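Local coordinates for aldehyde dehydrogenase (Staphylococcus aureus, PDB 6K0Z), which oxidises 4,4'-diaponeurosporen-4-al to 4,4'-diaponeurosporenoic acid in the biosynthesis of the carotenoid staphyloxanthin, probably with NAD+ as the electron acceptor, at residues A[222-227]-A[255-260]; A[237-242]-A[398-403]. The protein carries 1 engineered substitution. One frame throughout, in Å; residues are numbered along the deposited sequence.

Contact 1: A[222-227]-A[255-260]; sequences SPVIVD and DYILVH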
loop_
_atom_site.group_PDB
_atom_site.type_symbol
_atom_site.label_atom_id
_atom_site.label_comp_id
_atom_site.label_asym_id
_atom_site.label_seq_id
_atom_site.Cartn_x
_atom_site.Cartn_y
_atom_site.Cartn_z
ATOM N N SER A 222 21.066 9.084 4.508
ATOM C CA SER A 222 21.312 8.503 3.207
ATOM C C SER A 222 22.796 8.281 2.991
ATOM O O SER A 222 23.580 9.251 3.023
ATOM C CB SER A 222 20.740 9.380 2.148
ATOM O OG SER A 222 19.330 9.235 2.148
ATOM N N PRO A 223 23.243 7.042 2.795
ATOM C CA PRO A 223 24.689 6.816 2.607
ATOM C C PRO A 223 25.121 7.125 1.182
ATOM O O PRO A 223 24.314 7.178 0.262
ATOM C CB PRO A 223 24.886 5.310 2.897
ATOM C CG PRO A 223 23.525 4.720 2.719
ATOM C CD PRO A 223 22.494 5.776 2.932
ATOM N N VAL A 224 26.405 7.385 1.029
ATOM C CA VAL A 224 27.027 7.397 -0.280
ATOM C C VAL A 224 28.382 6.692 -0.194
ATOM O O VAL A 224 29.279 7.129 0.539
ATOM C CB VAL A 224 27.155 8.816 -0.884
ATOM C CG1 VAL A 224 27.770 9.779 0.103
ATOM C CG2 VAL A 224 27.923 8.786 -2.198
ATOM N N ILE A 225 28.512 5.590 -0.931
ATOM C CA ILE A 225 29.724 4.788 -0.965
ATOM C C ILE A 225 30.570 5.287 -2.131
ATOM O O ILE A 225 30.175 5.167 -3.294
ATOM C CB ILE A 225 29.388 3.301 -1.111
ATOM C CG1 ILE A 225 28.426 2.864 -0.002
ATOM C CG2 ILE A 225 30.654 2.463 -1.095
ATOM C CD1 ILE A 225 27.652 1.611 -0.321
ATOM N N VAL A 226 31.721 5.871 -1.816
ATOM C CA VAL A 226 32.704 6.278 -2.815
ATOM C C VAL A 226 33.803 5.225 -2.821
ATOM O O VAL A 226 34.579 5.107 -1.865
ATOM C CB VAL A 226 33.255 7.680 -2.533
ATOM C CG1 VAL A 226 34.153 8.125 -3.672
ATOM C CG2 VAL A 226 32.099 8.661 -2.342
ATOM N N ASP A 227 33.871 4.469 -3.907
ATOM C CA ASP A 227 34.576 3.199 -3.963
ATOM C C ASP A 227 35.962 3.372 -4.577
ATOM O O ASP A 227 36.232 4.336 -5.298
ATOM C CB ASP A 227 33.729 2.202 -4.757
ATOM C CG ASP A 227 34.332 0.826 -4.824
ATOM O OD1 ASP A 227 34.525 0.195 -3.757
ATOM O OD2 ASP A 227 34.575 0.362 -5.960
ATOM N N ASP A 255 23.657 12.261 3.306
ATOM C CA ASP A 255 23.859 12.658 4.689
ATOM C C ASP A 255 25.284 12.427 5.171
ATOM O O ASP A 255 25.761 13.167 6.038
ATOM C CB ASP A 255 22.888 11.903 5.590
ATOM C CG ASP A 255 22.842 12.466 6.975
ATOM O OD1 ASP A 255 23.725 12.133 7.799
ATOM O OD2 ASP A 255 21.919 13.264 7.227
ATOM N N TYR A 256 25.973 11.413 4.647
ATOM C CA TYR A 256 27.360 11.170 5.021
ATOM C C TYR A 256 28.001 10.292 3.961
ATOM O O TYR A 256 27.314 9.572 3.233
ATOM C CB TYR A 256 27.470 10.520 6.402
ATOM C CG TYR A 256 26.867 9.141 6.477
ATOM C CD1 TYR A 256 27.612 8.017 6.151
ATOM C CD2 TYR A 256 25.552 8.962 6.876
ATOM C CE1 TYR A 256 27.065 6.755 6.223
ATOM C CE2 TYR A 256 24.997 7.709 6.947
ATOM C CZ TYR A 256 25.757 6.608 6.621
ATOM O OH TYR A 256 25.204 5.353 6.694
ATOM N N ILE A 257 29.332 10.348 3.894
ATOM C CA ILE A 257 30.106 9.638 2.880
ATOM C C ILE A 257 30.831 8.471 3.530
ATOM O O ILE A 257 31.486 8.633 4.568
ATOM C CB ILE A 257 31.114 10.561 2.175
ATOM C CG1 ILE A 257 30.399 11.710 1.467
ATOM C CG2 ILE A 257 31.961 9.762 1.186
ATOM C CD1 ILE A 257 31.321 12.565 0.625
ATOM N N LEU A 258 30.721 7.299 2.915
ATOM C CA LEU A 258 31.584 6.164 3.225
ATOM C C LEU A 258 32.581 6.061 2.078
ATOM O O LEU A 258 32.264 5.514 1.018
ATOM C CB LEU A 258 30.787 4.875 3.392
ATOM C CG LEU A 258 29.874 4.740 4.608
ATOM C CD1 LEU A 258 29.190 3.385 4.598
ATOM C CD2 LEU A 258 30.666 4.927 5.881
ATOM N N VAL A 259 33.783 6.594 2.294
ATOM C CA VAL A 259 34.811 6.686 1.263
ATOM C C VAL A 259 35.924 5.700 1.593
ATOM O O VAL A 259 36.365 5.609 2.747
ATOM C CB VAL A 259 35.351 8.122 1.132
ATOM C CG1 VAL A 259 35.893 8.622 2.451
ATOM C CG2 VAL A 259 36.414 8.195 0.072
ATOM N N HIS A 260 36.361 4.953 0.583
ATOM C CA HIS A 260 37.429 3.988 0.770
ATOM C C HIS A 260 38.686 4.690 1.272
ATOM O O HIS A 260 38.939 5.857 0.961
ATOM C CB HIS A 260 37.706 3.251 -0.540
ATOM C CG HIS A 260 38.741 2.178 -0.423
ATOM N ND1 HIS A 260 40.093 2.446 -0.419
ATOM C CD2 HIS A 260 38.623 0.834 -0.302
ATOM C CE1 HIS A 260 40.763 1.314 -0.302
ATOM N NE2 HIS A 260 39.894 0.320 -0.229
#
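Val224 places CG1 in the slot between its own backbone N and carbonyl carbon (chi1 50°), while Ile257 carries CG1 beside its backbone N; the two branches then lie alongside each other, Val224 CG1 to Ile257 CG1 at 3.5 Å. Both belong to a parallel beta-alpha-beta unit of the aldehyde dehydrogenase catalytic domain: strand 223-226, helix 232-244, strand 256-260. The strand axes approach to 4.7 Å, with directions 19° apart. The hydrogen-bond ladder confirms the parallel pairing, because Leu258 is gripped twice by alternate residues of the other strand. Leu258 N donates to Val224 O at 2.8 Å, and Val226 N donates to Leu258 O at 2.9 Å. Val226 O then accepts from His260 N, which stands almost on the extension of its carbonyl bond (C=O...N angle 176°). Toward the start of the strands the ladder slackens: Val224 N to Tyr256 O is weak at 3.2 Å, though Asp255 N meets a lone pair of Ser222 O at 3.0 Å. Ser222 OG is hydrogen-bonded to Ser372 OG of the next strand, 372-376.

Val224, Val226 and Ile257 share one face of the sheet, where Val226 CG2 slants across to Ile257 CG2 at 3.7 Å. Pro223, Ile225 and Leu258 occupy the opposite face and pack on Ile364 of helix 357-366. On that second face the Tyr256 ring leans back over the neighbouring strand: Pro223 CA sits above one ring face, displaced toward the rim, and Pro223 CB reaches Tyr256 OH at 3.8 Å.

Contact 2: A[237-242]-A[398-403]; sequences ERICFG and NDTLMH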
loop_
_atom_site.group_PDB
_atom_site.type_symbol
_atom_site.label_atom_id
_atom_site.label_comp_id
_atom_site.label_asym_id
_atom_site.label_seq_id
_atom_site.Cartn_x
_atom_site.Cartn_y
_atom_site.Cartn_z
ATOM N N GLU A 237 31.318 16.622 -7.972
ATOM C CA GLU A 237 30.315 17.548 -8.433
ATOM C C GLU A 237 28.940 16.963 -8.182
ATOM O O GLU A 237 28.113 17.574 -7.551
ATOM C CB GLU A 237 30.495 17.788 -9.930
ATOM C CG GLU A 237 31.622 18.732 -10.305
ATOM C CD GLU A 237 32.138 18.508 -11.712
ATOM O OE1 GLU A 237 31.663 17.604 -12.414
ATOM O OE2 GLU A 237 33.028 19.247 -12.115
ATOM N N ARG A 238 28.716 15.758 -8.675
ATOM C CA ARG A 238 27.447 15.086 -8.495
ATOM C C ARG A 238 27.007 15.017 -7.033
ATOM O O ARG A 238 25.895 15.325 -6.724
ATOM C CB ARG A 238 27.469 13.712 -9.149
ATOM C CG ARG A 238 27.218 13.762 -10.637
ATOM C CD ARG A 238 27.285 12.419 -11.330
ATOM N NE ARG A 238 27.539 12.590 -12.753
ATOM C CZ ARG A 238 27.589 11.611 -13.645
ATOM N NH1 ARG A 238 27.405 10.360 -13.302
ATOM N NH2 ARG A 238 27.823 11.885 -14.901
ATOM N N ILE A 239 27.905 14.679 -6.128
ATOM C CA ILE A 239 27.583 14.601 -4.722
ATOM C C ILE A 239 27.241 15.956 -4.191
ATOM O O ILE A 239 26.346 16.108 -3.398
ATOM C CB ILE A 239 28.768 14.083 -3.888
ATOM C CG1 ILE A 239 28.877 12.581 -3.964
ATOM C CG2 ILE A 239 28.640 14.493 -2.442
ATOM C CD1 ILE A 239 30.169 12.061 -3.415
ATOM N N CYS A 240 27.949 16.967 -4.623
ATOM C CA CYS A 240 27.699 18.281 -4.107
ATOM C C CYS A 240 26.420 18.911 -4.611
ATOM O O CYS A 240 25.883 19.802 -3.991
ATOM C CB CYS A 240 28.875 19.154 -4.410
ATOM S SG CYS A 240 29.835 19.506 -2.959
ATOM N N PHE A 241 25.948 18.471 -5.756
ATOM C CA PHE A 241 24.721 18.979 -6.249
ATOM C C PHE A 241 23.685 18.472 -5.271
ATOM O O PHE A 241 22.976 19.236 -4.652
ATOM C CB PHE A 241 24.459 18.445 -7.637
ATOM C CG PHE A 241 23.105 18.754 -8.132
ATOM C CD1 PHE A 241 22.570 19.985 -7.926
ATOM C CD2 PHE A 241 22.366 17.811 -8.757
ATOM C CE1 PHE A 241 21.312 20.277 -8.347
ATOM C CE2 PHE A 241 21.100 18.089 -9.182
ATOM C CZ PHE A 241 20.573 19.325 -8.980
ATOM N N GLY A 242 23.649 17.159 -5.109
ATOM C CA GLY A 242 22.746 16.501 -4.197
ATOM C C GLY A 242 22.791 17.051 -2.799
ATOM O O GLY A 242 21.767 17.316 -2.206
ATOM N N ASN A 398 26.398 6.205 -9.299
ATOM C CA ASN A 398 27.158 7.249 -9.983
ATOM C C ASN A 398 26.310 8.485 -10.250
ATOM O O ASN A 398 26.372 9.073 -11.331
ATOM C CB ASN A 398 27.775 6.732 -11.279
ATOM C CG ASN A 398 28.950 5.843 -11.027
ATOM O OD1 ASN A 398 29.807 6.155 -10.202
ATOM N ND2 ASN A 398 28.999 4.716 -11.724
ATOM N N ASP A 399 25.529 8.886 -9.249
ATOM C CA ASP A 399 24.735 10.111 -9.273
ATOM C C ASP A 399 24.062 10.236 -7.911
ATOM O O ASP A 399 24.060 9.294 -7.114
ATOM C CB ASP A 399 23.687 10.121 -10.392
ATOM C CG ASP A 399 23.323 11.524 -10.837
ATOM O OD1 ASP A 399 23.577 12.477 -10.073
ATOM O OD2 ASP A 399 22.772 11.681 -11.946
ATOM N N THR A 400 23.508 11.420 -7.642
ATOM C CA THR A 400 22.698 11.636 -6.447
ATOM C C THR A 400 21.467 12.456 -6.808
ATOM O O THR A 400 21.494 13.278 -7.731
ATOM C CB THR A 400 23.449 12.368 -5.311
ATOM O OG1 THR A 400 23.467 13.779 -5.575
ATOM C CG2 THR A 400 24.877 11.847 -5.147
ATOM N N LEU A 401 20.383 12.203 -6.072
ATOM C CA LEU A 401 19.142 12.969 -6.135
ATOM C C LEU A 401 18.355 12.750 -7.423
ATOM O O LEU A 401 17.134 12.571 -7.379
ATOM C CB LEU A 401 19.430 14.463 -5.956
ATOM C CG LEU A 401 18.244 15.330 -5.547
ATOM C CD1 LEU A 401 18.700 16.776 -5.389
ATOM C CD2 LEU A 401 17.095 15.208 -6.541
ATOM N N MET A 402 19.033 12.756 -8.565
ATOM C CA MET A 402 18.363 12.832 -9.856
ATOM C C MET A 402 17.476 11.633 -10.178
ATOM O O MET A 402 16.837 11.646 -11.232
ATOM C CB MET A 402 19.402 13.026 -10.952
ATOM C CG MET A 402 19.967 14.422 -10.948
ATOM S SD MET A 402 18.839 15.534 -11.778
ATOM C CE MET A 402 18.384 16.642 -10.454
ATOM N N HIS A 403 17.408 10.610 -9.318
ATOM C CA HIS A 403 16.405 9.567 -9.509
ATOM C C HIS A 403 15.002 10.041 -9.146
ATOM O O HIS A 403 14.019 9.409 -9.550
ATOM C CB HIS A 403 16.766 8.314 -8.701
ATOM C CG HIS A 403 16.709 8.496 -7.214
ATOM N ND1 HIS A 403 17.502 9.401 -6.541
ATOM C CD2 HIS A 403 15.970 7.865 -6.268
ATOM C CE1 HIS A 403 17.243 9.331 -5.247
ATOM N NE2 HIS A 403 16.317 8.408 -5.055
#
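Arg238 and Asp399 bring their CA atoms to 5.7 Å, and Gly242 and Thr400 bring theirs to 5.4 Å, which sets about one turn of helix 232-244 beside the irregular chain that leaves strand 394-397. This helix-to-loop packing lies in the aldehyde dehydrogenase catalytic domain, at its border with the second subunit.

The Arg238 side chain runs extended from CG to NE and crosses the Asp399 side chain at about a right angle, so that its CG and CD methylenes, rather than its charged nitrogens, pass Asp399 OD1. Its guanidinium goes on to the preceding peptide: Arg238 NH1 donates to Asn398 O at 2.6 Å with an N-H...O angle of 144°, and the oxygen lies near the guanidinium plane. The same NH1 is also hydrogen-bonded to Lys440 O of the second subunit, and NH2 to Ser441 O of that subunit; three backbone carbonyls thus hold the flat group and tie the loop to the interface.

Thr400 holds OG1 between its backbone N and carbonyl carbon (chi1 80°), and from there the hydroxyl donates to Arg238 O at 3.1 Å. The approach is from above the carbonyl plane, 41° out of it, onto an oxygen that also receives weak helical bonds from Phe241 N and Gly242 N. Gly242 has no side chain to keep the loop off, and Thr400 OG1 comes to 3.1 Å from Gly242 CA. The other Thr400 branch, CG2, rests against Ile239 CA at 3.9 Å. Asp399 OD1 accepts Thr400 N on its anti side at 2.7 Å, bracing the loop locally. Met402, bent at chi2 and chi3, presents its methyl to the rim of the Phe241 ring, with CE near the ring plane and 3.3 Å from Phe241 CE2.

In the fold
Helix 232-244 unites the two contacts: it is the crossover between the strands of contact 1 and one partner in contact 2. Their centres lie 12 Å apart and Ile239 bridges them, its CD1 4.1 Å from Val226 CG2 and 4.2 Å from Ile257 CD1. Phe376, on the strand next to 223-226, touches both Val224 and Thr400 and so links the sheet to the 398-403 loop. The predicted active-site residues Ser251 and Glu217 lie within about 12 Å: measured between side chains, Ser222 is about 7 Å from Ser251 and 11 Å from Glu217, while Leu401 is about 10 and 12 Å from them. Contact 2 alone reaches the second subunit.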